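Local coordinates for protein TarM (Staphylococcus aureus subsp. aureus 21178, PDB 4X7R) that belongs to the GT-B clan of glycosyltransferases, which pair two Rossmann-like domains, and is modelled with bound UDP, at residues V39-K44 against V208-K213; I215-D220 against T237-A242; T317-G322 against K345-V350; A349-I354 against N376-G381. The protein carries 1 engineered substitution. All blocks are in the same frame, centred on the assembly; numbering follows the deposited sequence.

How the contacts relate
Contacts 1 and 2 lie on one side of the chain's centre and contacts 3 and 4 on the other. Contact 1 packs a helix on the seven-stranded sheet and is buried and wholly apolar. Contact 2, at the surface about 15 Å from it between centres, joins loops that lead into that sheet and is mostly polar. The two touch where Glu212 OE2 meets Asn238 N at 2.8 Å. Contacts 3 and 4 belong to the six-stranded sheet, are partly buried and share Ala349 and Val350. Contact 3 joins the start of strand 320-324 to the turn after helix 333-346 by a salt bridge and a valine pair. Contact 4 is backbone pairing between neighbouring strands.

Contact 1: residues V39-K44 against V208-K213; sequences VTFDYK and VYYLEK
The rings of Phe41 and Tyr210 meet between the end of strand 36-40 and helix 203-214. At the edge of the Phe41 ring, near its plane, sits the methyl CD2 of Leu211, 4.1 Å from Phe41 CZ. The Tyr210 ring has Phe41 CE1 at its own edge, 4.2 Å from Tyr210 CD2. Relative to the Phe41 ring, Tyr210 CD2 is oblique, neither over the face nor at the edge. The two rings are therefore not stacked face on face.

Val39 completes the group. Its CG1 methyl comes obliquely to the Tyr210 ring, 3.7 Å from Tyr210 CE2. The same methyl lies 3.9 Å from Leu211 CD2. Val39 carries CG1 anti to its backbone N (chi1 -176°), which sends this branch toward the helix. The valine and tyrosine side chains run alongside each other, pointing opposite ways. Leu211 CD2 is shared, since it touches both Val39 and Phe41, and the leucine lies across Phe41 at about a right angle.

No hydrogen bond crosses here. The four touching residues are all buried, and the contact is made by carbon atoms alone. Phe41 also lines a glycan pocket and touches a bound 2-deoxy-3,6-di-O-sulfo-2-(sulfoamino)-alpha-D-glucopyranose, so the helix packs against a residue of that site.

Strand 3-7 lies alongside. Its Met7 touches Val39, Phe41 and Leu211, and its Phe5 touches Val39. Beyond Tyr210 come Tyr67 of strand 66-68 and Val69 and Tyr72 of helix 69-78. Helix 203-214 thus packs against strands of the seven-stranded parallel sheet, with helix 69-78 beside it.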
loop_
_atom_site.group_PDB
_atom_site.type_symbol
_atom_site.label_atom_id
_atom_site.label_comp_id
_atom_site.label_asym_id
_atom_site.label_seq_id
_atom_site.Cartn_x
_atom_site.Cartn_y
_atom_site.Cartn_z
ATOM N N VAL A 39 -0.382 -1.036 -12.670
ATOM C CA VAL A 39 0.955 -1.550 -13.035
ATOM C C VAL A 39 1.798 -1.589 -11.754
ATOM O O VAL A 39 1.935 -0.559 -11.094
ATOM C CB VAL A 39 1.652 -0.707 -14.129
ATOM C CG1 VAL A 39 2.992 -1.338 -14.541
ATOM C CG2 VAL A 39 0.730 -0.489 -15.335
ATOM N N THR A 40 2.323 -2.775 -11.392
ATOM C CA THR A 40 3.191 -2.981 -10.228
ATOM C C THR A 40 4.592 -3.404 -10.681
ATOM O O THR A 40 4.763 -3.834 -11.825
ATOM C CB THR A 40 2.568 -3.916 -9.194
ATOM O OG1 THR A 40 2.425 -5.228 -9.758
ATOM C CG2 THR A 40 1.242 -3.387 -8.652
ATOM N N PHE A 41 5.599 -3.258 -9.785
ATOM C CA PHE A 41 6.996 -3.521 -10.110
ATOM C C PHE A 41 7.693 -4.480 -9.155
ATOM O O PHE A 41 8.828 -4.842 -9.404
ATOM C CB PHE A 41 7.777 -2.177 -10.241
ATOM C CG PHE A 41 7.134 -1.207 -11.217
ATOM C CD1 PHE A 41 7.335 -1.337 -12.588
ATOM C CD2 PHE A 41 6.322 -0.164 -10.759
ATOM C CE1 PHE A 41 6.721 -0.456 -13.494
ATOM C CE2 PHE A 41 5.702 0.706 -11.659
ATOM C CZ PHE A 41 5.898 0.553 -13.026
ATOM N N ASP A 42 7.023 -4.937 -8.098
ATOM C CA ASP A 42 7.665 -5.856 -7.170
ATOM C C ASP A 42 7.576 -7.304 -7.669
ATOM O O ASP A 42 6.805 -7.634 -8.583
ATOM C CB ASP A 42 6.983 -5.765 -5.783
ATOM C CG ASP A 42 5.556 -6.273 -5.816
ATOM O OD1 ASP A 42 4.830 -5.941 -6.778
ATOM O OD2 ASP A 42 5.158 -6.985 -4.871
ATOM N N TYR A 43 8.290 -8.173 -6.969
ATOM C CA TYR A 43 8.320 -9.587 -7.232
ATOM C C TYR A 43 7.584 -10.303 -6.112
ATOM O O TYR A 43 7.911 -10.135 -4.937
ATOM C CB TYR A 43 9.789 -10.104 -7.313
ATOM C CG TYR A 43 9.811 -11.602 -7.516
ATOM C CD1 TYR A 43 9.523 -12.158 -8.760
ATOM C CD2 TYR A 43 10.000 -12.466 -6.439
ATOM C CE1 TYR A 43 9.491 -13.539 -8.940
ATOM C CE2 TYR A 43 9.948 -13.847 -6.600
ATOM C CZ TYR A 43 9.709 -14.380 -7.854
ATOM O OH TYR A 43 9.613 -15.739 -7.998
ATOM N N LYS A 44 6.613 -11.117 -6.475
ATOM C CA LYS A 44 5.921 -12.008 -5.541
ATOM C C LYS A 44 5.855 -13.353 -6.248
ATOM O O LYS A 44 5.664 -13.389 -7.462
ATOM C CB LYS A 44 4.489 -11.531 -5.216
ATOM C CG LYS A 44 4.429 -10.387 -4.215
ATOM C CD LYS A 44 2.992 -10.183 -3.704
ATOM C CE LYS A 44 2.918 -9.059 -2.683
ATOM N NZ LYS A 44 2.965 -7.720 -3.326
ATOM N N VAL A 208 11.529 0.789 -17.056
ATOM C CA VAL A 208 11.299 1.782 -18.112
ATOM C C VAL A 208 11.030 1.060 -19.443
ATOM O O VAL A 208 10.083 1.408 -20.148
ATOM C CB VAL A 208 12.462 2.806 -18.202
ATOM C CG1 VAL A 208 12.441 3.565 -19.533
ATOM C CG2 VAL A 208 12.428 3.764 -17.014
ATOM N N TYR A 209 11.844 0.024 -19.762
ATOM C CA TYR A 209 11.663 -0.768 -20.980
ATOM C C TYR A 209 10.276 -1.396 -20.973
ATOM O O TYR A 209 9.558 -1.308 -21.965
ATOM C CB TYR A 209 12.749 -1.854 -21.080
ATOM C CG TYR A 209 12.483 -2.900 -22.148
ATOM C CD1 TYR A 209 12.775 -2.650 -23.489
ATOM C CD2 TYR A 209 12.011 -4.171 -21.809
ATOM C CE1 TYR A 209 12.579 -3.631 -24.467
ATOM C CE2 TYR A 209 11.777 -5.142 -22.782
ATOM C CZ TYR A 209 12.072 -4.873 -24.107
ATOM O OH TYR A 209 11.809 -5.838 -25.052
ATOM N N TYR A 210 9.915 -2.025 -19.848
ATOM C CA TYR A 210 8.639 -2.708 -19.647
ATOM C C TYR A 210 7.434 -1.809 -19.963
ATOM O O TYR A 210 6.557 -2.214 -20.730
ATOM C CB TYR A 210 8.572 -3.290 -18.216
ATOM C CG TYR A 210 7.182 -3.727 -17.809
ATOM C CD1 TYR A 210 6.511 -4.730 -18.505
ATOM C CD2 TYR A 210 6.551 -3.166 -16.702
ATOM C CE1 TYR A 210 5.238 -5.144 -18.133
ATOM C CE2 TYR A 210 5.278 -3.584 -16.312
ATOM C CZ TYR A 210 4.632 -4.578 -17.030
ATOM O OH TYR A 210 3.408 -5.039 -16.646
ATOM N N LEU A 211 7.427 -0.568 -19.414
ATOM C CA LEU A 211 6.373 0.424 -19.659
ATOM C C LEU A 211 6.295 0.823 -21.126
ATOM O O LEU A 211 5.213 1.097 -21.610
ATOM C CB LEU A 211 6.577 1.677 -18.798
ATOM C CG LEU A 211 6.384 1.493 -17.293
ATOM C CD1 LEU A 211 6.803 2.756 -16.548
ATOM C CD2 LEU A 211 4.921 1.106 -16.964
ATOM N N GLU A 212 7.441 0.880 -21.823
ATOM C CA GLU A 212 7.485 1.233 -23.249
ATOM C C GLU A 212 6.918 0.081 -24.086
ATOM O O GLU A 212 6.303 0.332 -25.116
ATOM C CB GLU A 212 8.917 1.574 -23.681
ATOM C CG GLU A 212 9.418 2.879 -23.088
ATOM C CD GLU A 212 10.916 3.095 -23.127
ATOM O OE1 GLU A 212 11.668 2.130 -23.402
ATOM O OE2 GLU A 212 11.343 4.232 -22.838
ATOM N N LYS A 213 7.083 -1.168 -23.611
ATOM C CA LYS A 213 6.551 -2.397 -24.226
ATOM C C LYS A 213 5.034 -2.539 -23.920
ATOM O O LYS A 213 4.231 -2.807 -24.813
ATOM C CB LYS A 213 7.340 -3.629 -23.702
ATOM C CG LYS A 213 7.936 -4.517 -24.779
ATOM C CD LYS A 213 8.882 -3.802 -25.742
ATOM C CE LYS A 213 9.084 -4.620 -27.007
ATOM N NZ LYS A 213 7.875 -4.661 -27.892
#

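Contact 2: residues I215-D220 against T237-A242; sequences IKDSKD and TNHKNA
Asp217 and the backbone of Lys240, Asn241 and Ala242 form the tight part of this contact between two loops. The carboxylate of Asp217 faces three successive backbone N-H groups. Lys240 N gives a nearly straight bond of 2.7 Å to Asp217 OD2, with an angle of 174°. Asn241 N reaches Asp217 OD1 at 2.7 Å. Ala242 N reaches the same Asp217 OD1 at 3.0 Å, nearly in line with the C-O bond. The Lys240 and Asn241 donors come from the syn sides of their oxygens, somewhat out of the carboxylate plane. With chi1 at -160°, the Asp217 carboxylate is turned beside its carbonyl carbon and across to these donors.

Two side-chain donors add to this. Asn241 ND2 donates to Asp217 O at 2.9 Å, from above the carbonyl plane. His239 NE2 donates to Ile215 O at 2.7 Å, and that oxygen lies in the imidazole plane. On its other nitrogen, His239 ND1 pairs with Thr237 OG1 at 2.6 Å. The ring is thus held at both nitrogens, which fixes its rotation.

The solvent side is looser. Lys219 is exposed and its bent chain passes beside Asn241, with Lys219 NZ 3.7 Å from Asn241 CG. Lys240 is likewise exposed and gives the contact little beyond its backbone N and CB. Behind the bonds, Met223 of strand 221-225 touches Ile215, His239 and Ala242.

The NE2 bond to a carbonyl means that His239 carries a proton on that nitrogen. The cluster of N-H donors probably steadies the negative charge of Asp217 and ties together the loops leading into strands 221-225 and 243-247.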
loop_
_atom_site.group_PDB
_atom_site.type_symbol
_atom_site.label_atom_id
_atom_site.label_comp_id
_atom_site.label_asym_id
_atom_site.label_seq_id
_atom_site.Cartn_x
_atom_site.Cartn_y
_atom_site.Cartn_z
ATOM N N ILE A 215 2.792 -0.037 -22.776
ATOM C CA ILE A 215 1.952 1.109 -23.120
ATOM C C ILE A 215 2.307 1.707 -24.474
ATOM O O ILE A 215 3.404 2.236 -24.643
ATOM C CB ILE A 215 2.006 2.152 -21.935
ATOM C CG1 ILE A 215 1.679 1.490 -20.568
ATOM C CG2 ILE A 215 1.140 3.390 -22.196
ATOM C CD1 ILE A 215 2.156 2.285 -19.300
ATOM N N LYS A 216 1.371 1.650 -25.426
ATOM C CA LYS A 216 1.599 2.216 -26.755
ATOM C C LYS A 216 1.703 3.749 -26.735
ATOM O O LYS A 216 1.013 4.433 -25.952
ATOM C CB LYS A 216 0.611 1.672 -27.828
ATOM C CG LYS A 216 -0.753 2.330 -27.895
ATOM C CD LYS A 216 -1.513 1.724 -29.079
ATOM C CE LYS A 216 -2.792 1.092 -28.661
ATOM N NZ LYS A 216 -3.358 0.245 -29.757
ATOM N N ASP A 217 2.613 4.277 -27.574
ATOM C CA ASP A 217 2.851 5.710 -27.674
ATOM C C ASP A 217 1.756 6.468 -28.435
ATOM O O ASP A 217 1.981 7.028 -29.517
ATOM C CB ASP A 217 4.277 6.034 -28.151
ATOM C CG ASP A 217 4.670 7.448 -27.791
ATOM O OD1 ASP A 217 3.914 8.103 -27.025
ATOM O OD2 ASP A 217 5.738 7.899 -28.247
ATOM N N SER A 218 0.578 6.529 -27.803
ATOM C CA SER A 218 -0.629 7.184 -28.302
ATOM C C SER A 218 -1.134 8.178 -27.266
ATOM O O SER A 218 -1.062 7.901 -26.069
ATOM C CB SER A 218 -1.699 6.127 -28.575
ATOM O OG SER A 218 -3.008 6.665 -28.609
ATOM N N LYS A 219 -1.703 9.305 -27.728
ATOM C CA LYS A 219 -2.315 10.355 -26.893
ATOM C C LYS A 219 -3.476 9.786 -26.039
ATOM O O LYS A 219 -3.866 10.385 -25.036
ATOM C CB LYS A 219 -2.820 11.522 -27.779
ATOM C CG LYS A 219 -1.707 12.276 -28.524
ATOM C CD LYS A 219 -2.106 12.782 -29.929
ATOM C CE LYS A 219 -2.184 11.707 -31.016
ATOM N NZ LYS A 219 -0.914 10.943 -31.193
ATOM N N ASP A 220 -4.024 8.626 -26.461
ATOM C CA ASP A 220 -5.101 7.901 -25.786
ATOM C C ASP A 220 -4.560 7.100 -24.598
ATOM O O ASP A 220 -5.337 6.723 -23.725
ATOM C CB ASP A 220 -5.837 6.978 -26.786
ATOM C CG ASP A 220 -6.699 7.716 -27.814
ATOM O OD1 ASP A 220 -7.208 8.804 -27.490
ATOM O OD2 ASP A 220 -6.861 7.193 -28.950
ATOM N N THR A 237 10.484 7.144 -19.331
ATOM C CA THR A 237 10.102 6.467 -20.591
ATOM C C THR A 237 10.266 7.421 -21.789
ATOM O O THR A 237 10.216 8.637 -21.618
ATOM C CB THR A 237 8.694 5.846 -20.574
ATOM O OG1 THR A 237 7.728 6.871 -20.753
ATOM C CG2 THR A 237 8.397 5.014 -19.354
ATOM N N ASN A 238 10.464 6.857 -22.982
ATOM C CA ASN A 238 10.667 7.601 -24.218
ATOM C C ASN A 238 9.373 8.058 -24.916
ATOM O O ASN A 238 9.471 8.625 -26.002
ATOM C CB ASN A 238 11.520 6.755 -25.171
ATOM C CG ASN A 238 10.828 5.512 -25.731
ATOM O OD1 ASN A 238 9.677 5.176 -25.415
ATOM N ND2 ASN A 238 11.523 4.796 -26.588
ATOM N N HIS A 239 8.175 7.786 -24.324
ATOM C CA HIS A 239 6.858 8.136 -24.902
ATOM C C HIS A 239 6.812 9.598 -25.295
ATOM O O HIS A 239 7.182 10.459 -24.500
ATOM C CB HIS A 239 5.684 7.826 -23.938
ATOM C CG HIS A 239 5.496 6.372 -23.628
ATOM N ND1 HIS A 239 6.042 5.803 -22.483
ATOM C CD2 HIS A 239 4.777 5.428 -24.279
ATOM C CE1 HIS A 239 5.682 4.525 -22.503
ATOM N NE2 HIS A 239 4.933 4.248 -23.570
ATOM N N LYS A 240 6.373 9.875 -26.526
ATOM C CA LYS A 240 6.267 11.236 -27.059
ATOM C C LYS A 240 4.812 11.716 -27.067
ATOM O O LYS A 240 4.568 12.926 -27.074
ATOM C CB LYS A 240 6.852 11.297 -28.483
ATOM C CG LYS A 240 8.357 11.024 -28.535
ATOM C CD LYS A 240 8.829 10.739 -29.951
ATOM C CE LYS A 240 10.250 10.213 -29.996
ATOM N NZ LYS A 240 10.361 8.807 -29.499
ATOM N N ASN A 241 3.846 10.774 -27.072
ATOM C CA ASN A 241 2.418 11.108 -27.136
ATOM C C ASN A 241 1.642 10.721 -25.901
ATOM O O ASN A 241 0.700 11.424 -25.548
ATOM C CB ASN A 241 1.778 10.432 -28.348
ATOM C CG ASN A 241 2.477 10.725 -29.631
ATOM O OD1 ASN A 241 2.718 11.890 -29.977
ATOM N ND2 ASN A 241 2.804 9.661 -30.355
ATOM N N ALA A 242 1.975 9.571 -25.288
ATOM C CA ALA A 242 1.292 9.100 -24.090
ATOM C C ALA A 242 1.348 10.166 -23.001
ATOM O O ALA A 242 2.345 10.879 -22.900
ATOM C CB ALA A 242 1.906 7.808 -23.605
#

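Contact 3: residues T317-G322 against K345-V350; sequences TEKIVG and KKDNAV
Asp347 OD2 is gripped by Lys319 NZ in a salt bridge of 2.8 Å, and Asn458 ND2 also donates to it. The contact closes the beta-alpha-beta unit of strand 320-324, helix 333-346 and strand 351-355 in a Rossmann-like domain. It joins Lys319, just before the first strand, and Val321 within it to the turn after the helix.

Lys319 NZ uses the syn lone pair of Asp347 OD2, on the side of the other carboxylate oxygen. The lysine chain runs extended beyond CG, so the ammonium group reaches the aspartate, which comes from the opposite direction. Asn458 serves both charges: its OD1 accepts from Lys319 NZ while its ND2 meets Asp347 OD2. The second oxygen, Asp347 OD1, accepts from Ala349 N at 3.1 Å and forms an Asx turn. The carboxylate is therefore held at both oxygens, and its rotation is probably restrained.

The lysine also packs through its carbons. Lys319 CD lies 4.0 Å from Ala349 CB, and Lys319 CB lies 3.9 Å from Val350 CB. Lys319 is the centre of an inverse gamma turn.

Farther in, the contact turns apolar. Val321 and Val350 are both buried. Val321 also touches Ile453 and Val457 of helix 446-457, which covers this side of the unit. Val350 sets CG1 between its backbone N and carbonyl carbon (chi1 54°), while CG2 turns toward strand 320-324. That CG2 methyl is 3.7 Å from Lys319 O. It meets Val321 CG2 at 3.8 Å.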
loop_
_atom_site.group_PDB
_atom_site.type_symbol
_atom_site.label_atom_id
_atom_site.label_comp_id
_atom_site.label_asym_id
_atom_site.label_seq_id
_atom_site.Cartn_x
_atom_site.Cartn_y
_atom_site.Cartn_z
ATOM N N THR A 317 -25.939 3.768 19.691
ATOM C CA THR A 317 -26.211 4.550 20.906
ATOM C C THR A 317 -25.165 4.253 21.981
ATOM O O THR A 317 -24.970 5.066 22.889
ATOM C CB THR A 317 -27.668 4.412 21.388
ATOM O OG1 THR A 317 -28.003 3.028 21.527
ATOM C CG2 THR A 317 -28.662 5.111 20.466
ATOM N N GLU A 318 -24.486 3.095 21.864
ATOM C CA GLU A 318 -23.421 2.681 22.784
ATOM C C GLU A 318 -22.153 3.512 22.565
ATOM O O GLU A 318 -21.817 3.861 21.428
ATOM C CB GLU A 318 -23.093 1.193 22.633
ATOM C CG GLU A 318 -24.057 0.267 23.345
ATOM C CD GLU A 318 -24.103 -1.147 22.798
ATOM O OE1 GLU A 318 -23.052 -1.680 22.372
ATOM O OE2 GLU A 318 -25.213 -1.727 22.798
ATOM N N LYS A 319 -21.449 3.817 23.664
ATOM C CA LYS A 319 -20.236 4.633 23.666
ATOM C C LYS A 319 -19.044 3.891 23.041
ATOM O O LYS A 319 -18.154 3.402 23.741
ATOM C CB LYS A 319 -19.927 5.145 25.083
ATOM C CG LYS A 319 -21.047 5.965 25.701
ATOM C CD LYS A 319 -20.955 5.949 27.207
ATOM C CE LYS A 319 -22.099 6.704 27.816
ATOM N NZ LYS A 319 -21.765 7.172 29.183
ATOM N N ILE A 320 -19.048 3.791 21.707
ATOM C CA ILE A 320 -17.977 3.137 20.969
ATOM C C ILE A 320 -17.299 4.183 20.091
ATOM O O ILE A 320 -17.950 4.788 19.231
ATOM C CB ILE A 320 -18.456 1.897 20.148
ATOM C CG1 ILE A 320 -19.469 0.988 20.907
ATOM C CG2 ILE A 320 -17.282 1.114 19.535
ATOM C CD1 ILE A 320 -18.970 0.239 22.126
ATOM N N VAL A 321 -16.000 4.408 20.330
ATOM C CA VAL A 321 -15.187 5.336 19.544
ATOM C C VAL A 321 -14.321 4.474 18.639
ATOM O O VAL A 321 -13.608 3.592 19.123
ATOM C CB VAL A 321 -14.360 6.323 20.413
ATOM C CG1 VAL A 321 -13.445 7.181 19.549
ATOM C CG2 VAL A 321 -15.268 7.206 21.254
ATOM N N GLY A 322 -14.426 4.698 17.339
ATOM C CA GLY A 322 -13.677 3.921 16.362
ATOM C C GLY A 322 -12.477 4.619 15.763
ATOM O O GLY A 322 -12.408 5.851 15.747
ATOM N N LYS A 345 -11.033 8.170 32.227
ATOM C CA LYS A 345 -10.966 8.690 33.605
ATOM C C LYS A 345 -12.181 9.550 34.007
ATOM O O LYS A 345 -12.427 9.710 35.202
ATOM C CB LYS A 345 -9.623 9.379 33.923
ATOM C CG LYS A 345 -8.468 8.392 34.141
ATOM C CD LYS A 345 -7.298 8.997 34.918
ATOM C CE LYS A 345 -7.373 8.698 36.406
ATOM N NZ LYS A 345 -6.352 9.451 37.185
ATOM N N LYS A 346 -12.952 10.075 33.024
ATOM C CA LYS A 346 -14.184 10.843 33.278
ATOM C C LYS A 346 -15.455 10.011 33.008
ATOM O O LYS A 346 -16.527 10.352 33.513
ATOM C CB LYS A 346 -14.216 12.162 32.486
ATOM C CG LYS A 346 -13.557 13.326 33.218
ATOM C CD LYS A 346 -13.924 14.689 32.622
ATOM C CE LYS A 346 -15.153 15.300 33.261
ATOM N NZ LYS A 346 -15.475 16.633 32.687
ATOM N N ASP A 347 -15.326 8.927 32.209
ATOM C CA ASP A 347 -16.415 8.015 31.832
ATOM C C ASP A 347 -15.799 6.656 31.477
ATOM O O ASP A 347 -15.211 6.499 30.402
ATOM C CB ASP A 347 -17.229 8.597 30.650
ATOM C CG ASP A 347 -18.549 7.916 30.327
ATOM O OD1 ASP A 347 -18.633 6.673 30.467
ATOM O OD2 ASP A 347 -19.476 8.615 29.856
ATOM N N ASN A 348 -15.934 5.681 32.393
ATOM C CA ASN A 348 -15.370 4.335 32.254
ATOM C C ASN A 348 -16.148 3.408 31.302
ATOM O O ASN A 348 -15.687 2.295 31.039
ATOM C CB ASN A 348 -15.206 3.668 33.636
ATOM C CG ASN A 348 -14.506 4.512 34.678
ATOM O OD1 ASN A 348 -13.281 4.490 34.827
ATOM N ND2 ASN A 348 -15.286 5.261 35.448
ATOM N N ALA A 349 -17.320 3.855 30.794
ATOM C CA ALA A 349 -18.186 3.076 29.901
ATOM C C ALA A 349 -17.773 3.135 28.430
ATOM O O ALA A 349 -18.098 2.221 27.668
ATOM C CB ALA A 349 -19.633 3.520 30.056
ATOM N N VAL A 350 -17.072 4.210 28.031
ATOM C CA VAL A 350 -16.630 4.427 26.655
ATOM C C VAL A 350 -15.527 3.458 26.183
ATOM O O VAL A 350 -14.488 3.322 26.832
ATOM C CB VAL A 350 -16.370 5.930 26.338
ATOM C CG1 VAL A 350 -15.403 6.551 27.329
ATOM C CG2 VAL A 350 -15.906 6.155 24.895
#

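Contact 4: residues A349-I354 against N376-G381; sequences AVKFHI and NVFLKG
Phe352 and Asn376 begin the backbone pairing of strands 351-354 and 377-381, which run parallel with axes 20° apart. Phe352 N donates to Asn376 O at 2.7 Å, and Phe378 N donates to Phe352 O at 2.8 Å. The ladder continues with Ile354 N to Phe378 O and Lys380 N to Ile354 O.

One side-chain bond extends it. Asn376 ND2 donates to Val350 O at 3.1 Å with an angle of 173°, from above the carbonyl plane. The same amide nitrogen donates to Asn348 O, so it bridges the carbonyls of Asn348 and Val350, just before strand 351-354.

Apolar contacts lie on the face of Phe352, Ile354, Val377 and Leu379. Ile354 CD1 reaches Val377 CG1 at 3.7 Å, and Val377 CG2 packs on Phe352 CB.

His353 and Phe378 lie on the other face, and lysine chains pack against them. Lys380 CD makes a CH-pi contact over one face of the His353 ring, 4.0 Å from its centroid. Lys351 bends at chi3 (76°), which brings CE to 3.6 Å from Phe378 CE2. His353 ND1 is buried without a partner.

Strand 377-381 is outermost in the six-stranded parallel sheet, and strand 320-324 flanks strand 351-355 on its other side. Helix 333-346 touches Ile354 and Val377, while helix 361-370, the crossover of this beta-alpha-beta unit, packs on Val377 and Leu379.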
loop_
_atom_site.group_PDB
_atom_site.type_symbol
_atom_site.label_atom_id
_atom_site.label_comp_id
_atom_site.label_asym_id
_atom_site.label_seq_id
_atom_site.Cartn_x
_atom_site.Cartn_y
_atom_site.Cartn_z
ATOM N N ALA A 349 -17.320 3.855 30.794
ATOM C CA ALA A 349 -18.186 3.076 29.901
ATOM C C ALA A 349 -17.773 3.135 28.430
ATOM O O ALA A 349 -18.098 2.221 27.668
ATOM C CB ALA A 349 -19.633 3.520 30.056
ATOM N N VAL A 350 -17.072 4.210 28.031
ATOM C CA VAL A 350 -16.630 4.427 26.655
ATOM C C VAL A 350 -15.527 3.458 26.183
ATOM O O VAL A 350 -14.488 3.322 26.832
ATOM C CB VAL A 350 -16.370 5.930 26.338
ATOM C CG1 VAL A 350 -15.403 6.551 27.329
ATOM C CG2 VAL A 350 -15.906 6.155 24.895
ATOM N N LYS A 351 -15.791 2.773 25.058
ATOM C CA LYS A 351 -14.897 1.807 24.432
ATOM C C LYS A 351 -14.195 2.423 23.216
ATOM O O LYS A 351 -14.798 3.215 22.487
ATOM C CB LYS A 351 -15.680 0.557 23.987
ATOM C CG LYS A 351 -16.146 -0.366 25.118
ATOM C CD LYS A 351 -16.867 -1.625 24.580
ATOM C CE LYS A 351 -15.950 -2.684 23.985
ATOM N NZ LYS A 351 -16.690 -3.669 23.152
ATOM N N PHE A 352 -12.931 2.032 22.983
ATOM C CA PHE A 352 -12.139 2.479 21.846
ATOM C C PHE A 352 -11.727 1.251 21.047
ATOM O O PHE A 352 -11.022 0.377 21.565
ATOM C CB PHE A 352 -10.924 3.322 22.288
ATOM C CG PHE A 352 -11.253 4.706 22.810
ATOM C CD1 PHE A 352 -11.764 4.884 24.092
ATOM C CD2 PHE A 352 -11.018 5.834 22.034
ATOM C CE1 PHE A 352 -12.075 6.163 24.570
ATOM C CE2 PHE A 352 -11.320 7.114 22.520
ATOM C CZ PHE A 352 -11.848 7.269 23.782
ATOM N N HIS A 353 -12.234 1.157 19.801
ATOM C CA HIS A 353 -11.961 0.063 18.867
ATOM C C HIS A 353 -10.969 0.544 17.829
ATOM O O HIS A 353 -11.304 1.401 17.001
ATOM C CB HIS A 353 -13.251 -0.407 18.173
ATOM C CG HIS A 353 -14.204 -1.169 19.041
ATOM N ND1 HIS A 353 -15.207 -1.943 18.488
ATOM C CD2 HIS A 353 -14.290 -1.244 20.391
ATOM C CE1 HIS A 353 -15.866 -2.456 19.511
ATOM N NE2 HIS A 353 -15.350 -2.063 20.674
ATOM N N ILE A 354 -9.742 0.001 17.870
ATOM C CA ILE A 354 -8.679 0.396 16.960
ATOM C C ILE A 354 -8.374 -0.737 15.986
ATOM O O ILE A 354 -7.869 -1.784 16.394
ATOM C CB ILE A 354 -7.421 0.927 17.721
ATOM C CG1 ILE A 354 -7.807 1.993 18.789
ATOM C CG2 ILE A 354 -6.367 1.467 16.743
ATOM C CD1 ILE A 354 -6.694 2.445 19.707
ATOM N N ASN A 376 -10.926 -1.036 28.166
ATOM C CA ASN A 376 -11.600 0.009 27.388
ATOM C C ASN A 376 -11.062 0.221 25.969
ATOM O O ASN A 376 -11.798 0.707 25.109
ATOM C CB ASN A 376 -11.575 1.332 28.149
ATOM C CG ASN A 376 -12.343 1.317 29.449
ATOM O OD1 ASN A 376 -11.872 0.811 30.472
ATOM N ND2 ASN A 376 -13.537 1.885 29.440
ATOM N N VAL A 377 -9.781 -0.093 25.734
ATOM C CA VAL A 377 -9.137 0.089 24.435
ATOM C C VAL A 377 -8.781 -1.287 23.850
ATOM O O VAL A 377 -8.080 -2.064 24.498
ATOM C CB VAL A 377 -7.922 1.051 24.528
ATOM C CG1 VAL A 377 -7.282 1.264 23.164
ATOM C CG2 VAL A 377 -8.324 2.387 25.146
ATOM N N PHE A 378 -9.274 -1.584 22.633
ATOM C CA PHE A 378 -9.075 -2.883 21.996
ATOM C C PHE A 378 -8.475 -2.839 20.592
ATOM O O PHE A 378 -9.086 -2.313 19.658
ATOM C CB PHE A 378 -10.383 -3.701 22.020
ATOM C CG PHE A 378 -11.001 -3.824 23.395
ATOM C CD1 PHE A 378 -10.618 -4.844 24.259
ATOM C CD2 PHE A 378 -11.955 -2.910 23.832
ATOM C CE1 PHE A 378 -11.183 -4.949 25.533
ATOM C CE2 PHE A 378 -12.506 -3.010 25.114
ATOM C CZ PHE A 378 -12.122 -4.033 25.950
ATOM N N LEU A 379 -7.276 -3.415 20.451
ATOM C CA LEU A 379 -6.555 -3.536 19.185
ATOM C C LEU A 379 -7.181 -4.722 18.440
ATOM O O LEU A 379 -6.838 -5.885 18.682
ATOM C CB LEU A 379 -5.048 -3.734 19.450
ATOM C CG LEU A 379 -4.127 -2.507 19.331
ATOM C CD1 LEU A 379 -4.704 -1.257 20.016
ATOM C CD2 LEU A 379 -2.751 -2.812 19.882
ATOM N N LYS A 380 -8.168 -4.403 17.586
ATOM C CA LYS A 380 -9.007 -5.350 16.846
ATOM C C LYS A 380 -8.456 -5.929 15.536
ATOM O O LYS A 380 -9.161 -6.681 14.853
ATOM C CB LYS A 380 -10.446 -4.808 16.706
ATOM C CG LYS A 380 -11.149 -4.621 18.047
ATOM C CD LYS A 380 -12.652 -4.522 17.917
ATOM C CE LYS A 380 -13.345 -5.821 18.261
ATOM N NZ LYS A 380 -14.824 -5.675 18.250
ATOM N N GLY A 381 -7.198 -5.626 15.223
ATOM C CA GLY A 381 -6.545 -6.109 14.003
ATOM C C GLY A 381 -7.087 -5.497 12.719
ATOM O O GLY A 381 -7.995 -4.663 12.760
#